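Local coordinates for putative ATP-grasp superfamily protein (Archaeoglobus fulgidus, PDB 3DF7), which is of unknown function but, as a member of the ATP-grasp superfamily, probably binds ATP and a metal ion, at residues A[4-12]-A[24-35]; A[74-84]-A[243-251]. All blocks are in the same frame, centred on the assembly; numbering follows the deposited sequence.

Contact 1: residues A[4-12]-A[24-35]; sequences LFLFEFATC and GLAMFKSAFDGF
Strand 4-8 and helix 24-35 run nearly antiparallel, their axes at 163° and 8.5 Å apart at closest approach, and the backbones draw together toward and past the C-terminal end of the strand; in helix 9-12, CA of Ala10 is 5.4 Å from CA of Gly24. Phe28 is the hub. Its CG stands anti to the backbone N (chi1 -177°), which carries the ring up from the helix into the angle between the strand and the short helix 9-12. Leu6 O lies in the ring plane at the edge, while CG2 of Thr11 sits over one face, 4.2 Å from the ring centroid. Cys12 SG approaches obliquely, a sulfur-aromatic contact 3.7 Å from Phe28 CE1. Further along the helix Leu6 takes over: CD2 reaches Phe32 N at 3.6 Å and, with CD1, packs on CB of Ala31. Leu4 CD2 then meets CB and the ring of Phe35.

At the close end the contact turns polar. Glu8, the N-cap of helix 9-12, bends at chi2 so that its carboxylate folds back over the first turn. OE1 accepts from both Thr11 N and Thr11 OG1, each at 2.7 Å, and OE2 accepts from Ala10 N, which approaches from above the carboxylate plane. These bonds fix the carboxylate beside the backbone of Gly24, whose CA is 3.3 Å from Glu8 OE2. Thr11 OG1, held by the same cap, rests against Leu25 CA.

Helix 18-35 is the connection of a beta-alpha-beta crossover between the adjacent parallel strands 3-8 and 40-42. Strand 72-76 flanks strand 3-8 on its other side, Ile41 touches Leu6 and Phe32, Phe53 stacks edge-to-face on Phe28, and Leu25 reaches strand 292-294.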
loop_
_atom_site.group_PDB
_atom_site.type_symbol
_atom_site.label_atom_id
_atom_site.label_comp_id
_atom_site.label_asym_id
_atom_site.label_seq_id
_atom_site.Cartn_x
_atom_site.Cartn_y
_atom_site.Cartn_z
ATOM N N LEU A 4 19.781 4.590 -2.484
ATOM C CA LEU A 4 18.405 4.180 -2.742
ATOM C C LEU A 4 17.595 5.346 -3.284
ATOM O O LEU A 4 17.448 6.377 -2.612
ATOM C CB LEU A 4 17.731 3.663 -1.465
ATOM C CG LEU A 4 16.221 3.405 -1.621
ATOM C CD1 LEU A 4 15.984 2.268 -2.608
ATOM C CD2 LEU A 4 15.613 3.062 -0.263
ATOM N N PHE A 5 17.092 5.201 -4.506
ATOM C CA PHE A 5 16.254 6.242 -5.081
ATOM C C PHE A 5 14.867 5.985 -4.507
ATOM O O PHE A 5 14.248 4.960 -4.802
ATOM C CB PHE A 5 16.199 6.143 -6.611
ATOM C CG PHE A 5 15.173 7.046 -7.237
ATOM C CD1 PHE A 5 15.234 8.427 -7.050
ATOM C CD2 PHE A 5 14.130 6.519 -7.994
ATOM C CE1 PHE A 5 14.270 9.271 -7.606
ATOM C CE2 PHE A 5 13.160 7.355 -8.555
ATOM C CZ PHE A 5 13.234 8.733 -8.359
ATOM N N LEU A 6 14.401 6.905 -3.665
ATOM C CA LEU A 6 13.090 6.796 -3.032
ATOM C C LEU A 6 12.144 7.807 -3.673
ATOM O O LEU A 6 12.441 9.003 -3.722
ATOM C CB LEU A 6 13.199 7.078 -1.529
ATOM C CG LEU A 6 11.892 6.966 -0.737
ATOM C CD1 LEU A 6 11.426 5.530 -0.783
ATOM C CD2 LEU A 6 12.089 7.425 0.710
ATOM N N PHE A 7 11.001 7.323 -4.149
ATOM C CA PHE A 7 10.025 8.180 -4.812
ATOM C C PHE A 7 8.578 7.813 -4.473
ATOM O O PHE A 7 8.191 6.649 -4.556
ATOM C CB PHE A 7 10.228 8.078 -6.330
ATOM C CG PHE A 7 9.189 8.808 -7.145
ATOM C CD1 PHE A 7 9.432 10.094 -7.625
ATOM C CD2 PHE A 7 7.967 8.203 -7.440
ATOM C CE1 PHE A 7 8.473 10.761 -8.388
ATOM C CE2 PHE A 7 7.000 8.859 -8.197
ATOM C CZ PHE A 7 7.253 10.145 -8.674
ATOM N N GLU A 8 7.786 8.811 -4.089
ATOM C CA GLU A 8 6.364 8.600 -3.804
ATOM C C GLU A 8 5.640 9.654 -4.643
ATOM O O GLU A 8 6.010 10.832 -4.629
ATOM C CB GLU A 8 6.061 8.768 -2.313
ATOM C CG GLU A 8 4.630 8.399 -1.931
ATOM C CD GLU A 8 3.642 9.499 -2.256
ATOM O OE1 GLU A 8 3.953 10.668 -1.942
ATOM O OE2 GLU A 8 2.557 9.205 -2.809
ATOM N N PHE A 9 4.616 9.228 -5.377
ATOM C CA PHE A 9 3.902 10.118 -6.291
ATOM C C PHE A 9 3.356 11.446 -5.766
ATOM O O PHE A 9 3.601 12.487 -6.370
ATOM C CB PHE A 9 2.778 9.357 -6.992
ATOM C CG PHE A 9 2.267 10.041 -8.230
ATOM C CD1 PHE A 9 3.088 10.186 -9.349
ATOM C CD2 PHE A 9 0.974 10.548 -8.277
ATOM C CE1 PHE A 9 2.629 10.829 -10.501
ATOM C CE2 PHE A 9 0.503 11.193 -9.421
ATOM C CZ PHE A 9 1.332 11.335 -10.536
ATOM N N ALA A 10 2.614 11.427 -4.665
ATOM C CA ALA A 10 2.063 12.672 -4.131
ATOM C C ALA A 10 3.132 13.650 -3.649
ATOM O O ALA A 10 2.996 14.861 -3.813
ATOM C CB ALA A 10 1.092 12.373 -2.989
ATOM N N THR A 11 4.194 13.116 -3.060
ATOM C CA THR A 11 5.274 13.931 -2.514
ATOM C C THR A 11 6.303 14.407 -3.540
ATOM O O THR A 11 6.865 15.499 -3.402
ATOM C CB THR A 11 6.018 13.147 -1.400
ATOM O OG1 THR A 11 5.069 12.661 -0.440
ATOM C CG2 THR A 11 7.038 14.039 -0.690
ATOM N N CYS A 12 6.518 13.608 -4.580
ATOM C CA CYS A 12 7.531 13.916 -5.587
ATOM C C CYS A 12 7.058 14.042 -7.034
ATOM O O CYS A 12 7.815 14.502 -7.890
ATOM C CB CYS A 12 8.614 12.832 -5.541
ATOM S SG CYS A 12 8.989 12.199 -3.876
ATOM N N GLY A 24 0.076 9.638 0.909
ATOM C CA GLY A 24 1.329 9.461 0.192
ATOM C C GLY A 24 2.479 10.144 0.917
ATOM O O GLY A 24 3.572 9.583 1.046
ATOM N N LEU A 25 2.236 11.362 1.390
ATOM C CA LEU A 25 3.257 12.113 2.110
ATOM C C LEU A 25 3.682 11.362 3.370
ATOM O O LEU A 25 4.863 11.309 3.701
ATOM C CB LEU A 25 2.731 13.500 2.487
ATOM C CG LEU A 25 3.655 14.350 3.362
ATOM C CD1 LEU A 25 4.993 14.576 2.655
ATOM C CD2 LEU A 25 2.982 15.680 3.664
ATOM N N ALA A 26 2.708 10.788 4.067
ATOM C CA ALA A 26 2.977 10.037 5.288
ATOM C C ALA A 26 3.844 8.821 4.984
ATOM O O ALA A 26 4.791 8.513 5.715
ATOM C CB ALA A 26 1.666 9.602 5.932
HETATM N N MSE A 27 3.526 8.127 3.897
HETATM C CA MSE A 27 4.303 6.959 3.524
HETATM C C MSE A 27 5.723 7.345 3.126
HETATM O O MSE A 27 6.674 6.649 3.475
HETATM C CB MSE A 27 3.635 6.197 2.373
HETATM C CG MSE A 27 2.436 5.354 2.803
HETATM SE SE MSE A 27 1.740 4.242 1.374
HETATM C CE MSE A 27 0.392 5.451 0.721
ATOM N N PHE A 28 5.870 8.440 2.383
ATOM C CA PHE A 28 7.206 8.870 1.969
ATOM C C PHE A 28 8.047 9.223 3.195
ATOM O O PHE A 28 9.207 8.823 3.303
ATOM C CB PHE A 28 7.135 10.092 1.046
ATOM C CG PHE A 28 8.478 10.534 0.527
ATOM C CD1 PHE A 28 9.054 9.909 -0.575
ATOM C CD2 PHE A 28 9.180 11.554 1.160
ATOM C CE1 PHE A 28 10.313 10.294 -1.041
ATOM C CE2 PHE A 28 10.444 11.948 0.703
ATOM C CZ PHE A 28 11.009 11.314 -0.401
ATOM N N LYS A 29 7.460 9.987 4.113
ATOM C CA LYS A 29 8.160 10.384 5.334
ATOM C C LYS A 29 8.582 9.133 6.102
ATOM O O LYS A 29 9.735 9.000 6.524
ATOM C CB LYS A 29 7.241 11.251 6.208
ATOM C CG LYS A 29 7.873 11.741 7.508
ATOM C CD LYS A 29 6.834 12.428 8.391
ATOM C CE LYS A 29 7.460 13.086 9.611
ATOM N NZ LYS A 29 8.334 12.151 10.373
ATOM N N SER A 30 7.642 8.206 6.258
ATOM C CA SER A 30 7.904 6.967 6.976
ATOM C C SER A 30 8.996 6.140 6.297
ATOM O O SER A 30 9.865 5.583 6.968
ATOM C CB SER A 30 6.614 6.144 7.091
ATOM O OG SER A 30 6.866 4.902 7.719
ATOM N N ALA A 31 8.948 6.063 4.969
ATOM C CA ALA A 31 9.939 5.307 4.204
ATOM C C ALA A 31 11.302 5.999 4.265
ATOM O O ALA A 31 12.338 5.344 4.374
ATOM C CB ALA A 31 9.489 5.166 2.747
ATOM N N PHE A 32 11.292 7.325 4.189
ATOM C CA PHE A 32 12.524 8.103 4.246
ATOM C C PHE A 32 13.231 7.871 5.590
ATOM O O PHE A 32 14.427 7.567 5.634
ATOM C CB PHE A 32 12.204 9.594 4.088
ATOM C CG PHE A 32 13.419 10.476 4.068
ATOM C CD1 PHE A 32 14.121 10.687 2.889
ATOM C CD2 PHE A 32 13.871 11.084 5.237
ATOM C CE1 PHE A 32 15.262 11.490 2.866
ATOM C CE2 PHE A 32 15.014 11.890 5.228
ATOM C CZ PHE A 32 15.709 12.091 4.037
ATOM N N ASP A 33 12.484 8.010 6.682
ATOM C CA ASP A 33 13.047 7.839 8.022
ATOM C C ASP A 33 13.474 6.407 8.321
ATOM O O ASP A 33 14.347 6.173 9.159
ATOM C CB ASP A 33 12.053 8.313 9.086
ATOM C CG ASP A 33 11.807 9.812 9.027
ATOM O OD1 ASP A 33 12.719 10.549 8.594
ATOM O OD2 ASP A 33 10.710 10.252 9.429
ATOM N N GLY A 34 12.868 5.453 7.628
ATOM C CA GLY A 34 13.217 4.065 7.844
ATOM C C GLY A 34 14.409 3.619 7.013
ATOM O O GLY A 34 15.418 3.170 7.556
ATOM N N PHE A 35 14.308 3.753 5.695
ATOM C CA PHE A 35 15.390 3.319 4.819
ATOM C C PHE A 35 16.692 4.107 4.924
ATOM O O PHE A 35 17.745 3.592 4.558
ATOM C CB PHE A 35 14.927 3.302 3.358
ATOM C CG PHE A 35 13.937 2.216 3.050
ATOM C CD1 PHE A 35 12.569 2.461 3.122
ATOM C CD2 PHE A 35 14.374 0.932 2.724
ATOM C CE1 PHE A 35 11.648 1.442 2.877
ATOM C CE2 PHE A 35 13.462 -0.094 2.477
ATOM C CZ PHE A 35 12.097 0.160 2.555
#

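Contact 2: residues A[74-84]-A[243-251]; sequences LIIAPEDDFLL and IEINARLTT
Arg248 and Glu79 form the salt bridge that ties the loop after strand 72-76 of the parallel sheet to the turn after strand 240-246, an edge strand of the large antiparallel sheet of this ATP-grasp fold. The grip is side-on and falls on one oxygen: Glu79 OE1 accepts from Arg248 NE at 3.0 Å (N-H...O angle 161°) and from NH2 at 3.2 Å. OE1 lies in the guanidinium plane; the NH2 bond uses the syn lone pair of Glu79 OE1, while NE comes from above the carboxylate plane, and the two planes stand 68° apart. The third nitrogen, NH1, turns back to the main chain and donates to Leu249 O, in the carbonyl plane. Arg248 is extended from CG to NE, and its CD passes close to Ala77 O.

The second oxygen of Glu79 is served by water. One water donates to Glu79 OE2 (2.7 Å) and to Ile245 O (2.8 Å) and accepts from Ala247 N (2.9 Å), linking the carboxylate to two backbone groups. Ala247 is the centre of an inverse gamma turn, closed by a weak bond from Arg248 N to Asn246 O, 2.9 Å.

Leu84 CD2 makes van der Waals contact with Arg248 CB and Ala247 O. The apolar packing is that of Leu249 CD1, which presses tightly on Ile76 CD1 and also meets Leu74 CD2; Ala31 and Met27 of helix 18-35 touch Leu249 as well. Beside that leucine, a second water joins the backbones, donating to Ile75 O at 2.8 Å and accepting from Leu249 N at 3.1 Å.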
loop_
_atom_site.group_PDB
_atom_site.type_symbol
_atom_site.label_atom_id
_atom_site.label_comp_id
_atom_site.label_asym_id
_atom_site.label_seq_id
_atom_site.Cartn_x
_atom_site.Cartn_y
_atom_site.Cartn_z
ATOM N N LEU A 74 12.824 2.376 -4.904
ATOM C CA LEU A 74 11.569 1.991 -4.282
ATOM C C LEU A 74 10.577 3.049 -4.722
ATOM O O LEU A 74 10.708 4.222 -4.366
ATOM C CB LEU A 74 11.670 1.981 -2.753
ATOM C CG LEU A 74 10.340 1.588 -2.094
ATOM C CD1 LEU A 74 9.944 0.166 -2.536
ATOM C CD2 LEU A 74 10.462 1.672 -0.582
ATOM N N ILE A 75 9.596 2.628 -5.509
ATOM C CA ILE A 75 8.588 3.539 -6.014
ATOM C C ILE A 75 7.236 3.277 -5.366
ATOM O O ILE A 75 6.743 2.152 -5.345
ATOM C CB ILE A 75 8.499 3.432 -7.561
ATOM C CG1 ILE A 75 9.760 4.065 -8.173
ATOM C CG2 ILE A 75 7.223 4.104 -8.079
ATOM C CD1 ILE A 75 9.882 3.923 -9.670
ATOM N N ILE A 76 6.664 4.336 -4.806
ATOM C CA ILE A 76 5.364 4.268 -4.163
ATOM C C ILE A 76 4.454 5.173 -4.982
ATOM O O ILE A 76 4.684 6.381 -5.066
ATOM C CB ILE A 76 5.413 4.812 -2.727
ATOM C CG1 ILE A 76 6.523 4.121 -1.931
ATOM C CG2 ILE A 76 4.070 4.585 -2.054
ATOM C CD1 ILE A 76 6.923 4.878 -0.674
ATOM N N ALA A 77 3.429 4.597 -5.592
ATOM C CA ALA A 77 2.510 5.389 -6.396
ATOM C C ALA A 77 1.191 4.658 -6.576
ATOM O O ALA A 77 1.122 3.437 -6.445
ATOM C CB ALA A 77 3.130 5.686 -7.758
ATOM N N PRO A 78 0.120 5.402 -6.873
ATOM C CA PRO A 78 -1.176 4.749 -7.063
ATOM C C PRO A 78 -1.180 3.814 -8.275
ATOM O O PRO A 78 -0.479 4.049 -9.263
ATOM C CB PRO A 78 -2.140 5.930 -7.211
ATOM C CG PRO A 78 -1.263 7.051 -7.709
ATOM C CD PRO A 78 -0.009 6.868 -6.905
ATOM N N GLU A 79 -1.949 2.734 -8.189
ATOM C CA GLU A 79 -2.035 1.796 -9.303
ATOM C C GLU A 79 -2.820 2.445 -10.443
ATOM O O GLU A 79 -2.652 2.091 -11.612
ATOM C CB GLU A 79 -2.728 0.503 -8.863
ATOM C CG GLU A 79 -1.868 -0.380 -7.968
ATOM C CD GLU A 79 -2.030 -0.092 -6.480
ATOM O OE1 GLU A 79 -2.457 1.022 -6.106
ATOM O OE2 GLU A 79 -1.707 -0.991 -5.678
ATOM N N ASP A 80 -3.666 3.406 -10.078
ATOM C CA ASP A 80 -4.521 4.142 -11.011
ATOM C C ASP A 80 -3.923 4.371 -12.387
ATOM O O ASP A 80 -2.810 4.879 -12.514
ATOM C CB ASP A 80 -4.898 5.501 -10.417
ATOM C CG ASP A 80 -5.703 5.377 -9.145
ATOM O OD1 ASP A 80 -5.264 4.648 -8.233
ATOM O OD2 ASP A 80 -6.774 6.014 -9.058
ATOM N N ASP A 81 -4.690 4.008 -13.412
ATOM C CA ASP A 81 -4.282 4.172 -14.804
ATOM C C ASP A 81 -2.885 3.633 -15.094
ATOM O O ASP A 81 -2.168 4.167 -15.943
ATOM C CB ASP A 81 -4.355 5.647 -15.208
ATOM C CG ASP A 81 -5.742 6.232 -15.028
ATOM O OD1 ASP A 81 -6.726 5.587 -15.458
ATOM O OD2 ASP A 81 -5.851 7.342 -14.461
ATOM N N PHE A 82 -2.511 2.572 -14.385
ATOM C CA PHE A 82 -1.214 1.929 -14.563
ATOM C C PHE A 82 -0.017 2.833 -14.277
ATOM O O PHE A 82 1.055 2.652 -14.847
ATOM C CB PHE A 82 -1.122 1.357 -15.980
ATOM C CG PHE A 82 -2.079 0.226 -16.228
ATOM C CD1 PHE A 82 -1.856 -1.022 -15.658
ATOM C CD2 PHE A 82 -3.234 0.424 -16.977
ATOM C CE1 PHE A 82 -2.776 -2.061 -15.825
ATOM C CE2 PHE A 82 -4.160 -0.607 -17.149
ATOM C CZ PHE A 82 -3.927 -1.853 -16.569
ATOM N N LEU A 83 -0.205 3.797 -13.380
ATOM C CA LEU A 83 0.867 4.716 -13.011
ATOM C C LEU A 83 1.995 3.978 -12.295
ATOM O O LEU A 83 3.159 4.095 -12.677
ATOM C CB LEU A 83 0.316 5.825 -12.113
ATOM C CG LEU A 83 1.316 6.832 -11.547
ATOM C CD1 LEU A 83 2.031 7.560 -12.686
ATOM C CD2 LEU A 83 0.576 7.825 -10.660
ATOM N N LEU A 84 1.656 3.225 -11.250
ATOM C CA LEU A 84 2.661 2.475 -10.511
ATOM C C LEU A 84 3.397 1.554 -11.479
ATOM O O LEU A 84 4.619 1.420 -11.427
ATOM C CB LEU A 84 2.009 1.647 -9.398
ATOM C CG LEU A 84 2.970 0.743 -8.614
ATOM C CD1 LEU A 84 3.999 1.599 -7.882
ATOM C CD2 LEU A 84 2.195 -0.115 -7.620
ATOM N N ILE A 243 -9.546 -9.410 -1.332
ATOM C CA ILE A 243 -10.149 -8.348 -2.126
ATOM C C ILE A 243 -9.182 -7.614 -3.051
ATOM O O ILE A 243 -9.530 -7.260 -4.181
ATOM C CB ILE A 243 -10.781 -7.282 -1.200
ATOM C CG1 ILE A 243 -11.608 -7.962 -0.103
ATOM C CG2 ILE A 243 -11.644 -6.325 -2.021
ATOM C CD1 ILE A 243 -12.761 -8.794 -0.623
ATOM N N GLU A 244 -7.967 -7.378 -2.573
ATOM C CA GLU A 244 -7.009 -6.626 -3.365
ATOM C C GLU A 244 -5.575 -6.888 -2.935
ATOM O O GLU A 244 -5.317 -7.294 -1.804
ATOM C CB GLU A 244 -7.341 -5.133 -3.219
ATOM C CG GLU A 244 -6.386 -4.165 -3.883
ATOM C CD GLU A 244 -6.873 -2.728 -3.786
ATOM O OE1 GLU A 244 -8.016 -2.458 -4.213
ATOM O OE2 GLU A 244 -6.114 -1.868 -3.287
ATOM N N ILE A 245 -4.645 -6.668 -3.856
ATOM C CA ILE A 245 -3.232 -6.836 -3.563
ATOM C C ILE A 245 -2.516 -5.563 -3.980
ATOM O O ILE A 245 -2.514 -5.204 -5.157
ATOM C CB ILE A 245 -2.604 -8.024 -4.327
ATOM C CG1 ILE A 245 -3.178 -9.345 -3.810
ATOM C CG2 ILE A 245 -1.089 -8.005 -4.149
ATOM C CD1 ILE A 245 -2.601 -10.573 -4.503
ATOM N N ASN A 246 -1.931 -4.871 -3.007
ATOM C CA ASN A 246 -1.197 -3.644 -3.287
ATOM C C ASN A 246 0.281 -3.993 -3.299
ATOM O O ASN A 246 0.876 -4.248 -2.249
ATOM C CB ASN A 246 -1.486 -2.595 -2.212
ATOM C CG ASN A 246 -2.941 -2.176 -2.189
ATOM O OD1 ASN A 246 -3.438 -1.559 -3.135
ATOM N ND2 ASN A 246 -3.636 -2.516 -1.113
ATOM N N ALA A 247 0.861 -4.035 -4.494
ATOM C CA ALA A 247 2.271 -4.367 -4.649
ATOM C C ALA A 247 3.092 -3.100 -4.453
ATOM O O ALA A 247 3.800 -2.660 -5.353
ATOM C CB ALA A 247 2.521 -4.958 -6.037
ATOM N N ARG A 248 2.985 -2.529 -3.258
ATOM C CA ARG A 248 3.674 -1.292 -2.905
ATOM C C ARG A 248 3.400 -1.036 -1.434
ATOM O O ARG A 248 2.538 -1.680 -0.838
ATOM C CB ARG A 248 3.084 -0.122 -3.695
ATOM C CG ARG A 248 1.573 0.024 -3.474
ATOM C CD ARG A 248 1.029 1.353 -3.983
ATOM N NE ARG A 248 -0.435 1.411 -3.935
ATOM C CZ ARG A 248 -1.158 1.676 -2.850
ATOM N NH1 ARG A 248 -0.569 1.916 -1.685
ATOM N NH2 ARG A 248 -2.480 1.708 -2.933
ATOM N N LEU A 249 4.111 -0.078 -0.851
ATOM C CA LEU A 249 3.873 0.270 0.542
ATOM C C LEU A 249 2.418 0.704 0.677
ATOM O O LEU A 249 1.844 1.253 -0.264
ATOM C CB LEU A 249 4.761 1.436 0.967
ATOM C CG LEU A 249 6.269 1.205 1.026
ATOM C CD1 LEU A 249 6.939 2.419 1.671
ATOM C CD2 LEU A 249 6.564 -0.043 1.829
ATOM N N THR A 250 1.823 0.443 1.837
ATOM C CA THR A 250 0.447 0.845 2.105
ATOM C C THR A 250 0.472 1.681 3.383
ATOM O O THR A 250 1.392 1.556 4.197
ATOM C CB THR A 250 -0.503 -0.377 2.254
ATOM O OG1 THR A 250 -0.031 -1.239 3.291
ATOM C CG2 THR A 250 -0.580 -1.152 0.938
ATOM N N THR A 251 -0.532 2.537 3.552
ATOM C CA THR A 251 -0.600 3.448 4.693
ATOM C C THR A 251 -0.320 2.894 6.096
ATOM O O THR A 251 0.338 3.558 6.905
ATOM C CB THR A 251 -1.952 4.199 4.695
ATOM O OG1 THR A 251 -2.175 4.769 3.397
ATOM C CG2 THR A 251 -1.943 5.326 5.724
HETATM O O HOH W 1 6.350 0.741 -2.906
HETATM O O HOH W 2 -0.979 -3.413 -6.662
#

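Overall arrangement
The two contacts have centres 13 Å apart, and both segments of contact 1 precede those of contact 2. They share the four-stranded parallel sheet, in which strands 3-8 and 72-76 are neighbours; the pairs Phe7 O with Ile76 N (2.8 Å) and Phe9 N with Ile76 O (2.9 Å) are probable hydrogen bonds between them. Contact 1 is local, its segments 12 residues apart in the chain, whereas those of contact 2 are 159 apart. Met27 of helix 18-35 bridges them, its selenium packing on Leu249 O. Helix 18-35 and strand 72-76, both of the N-terminal parallel-sheet unit, thus together meet the chain leaving the antiparallel sheet, and contact 2 joins the pre-ATP-grasp part to the ATP-grasp domain.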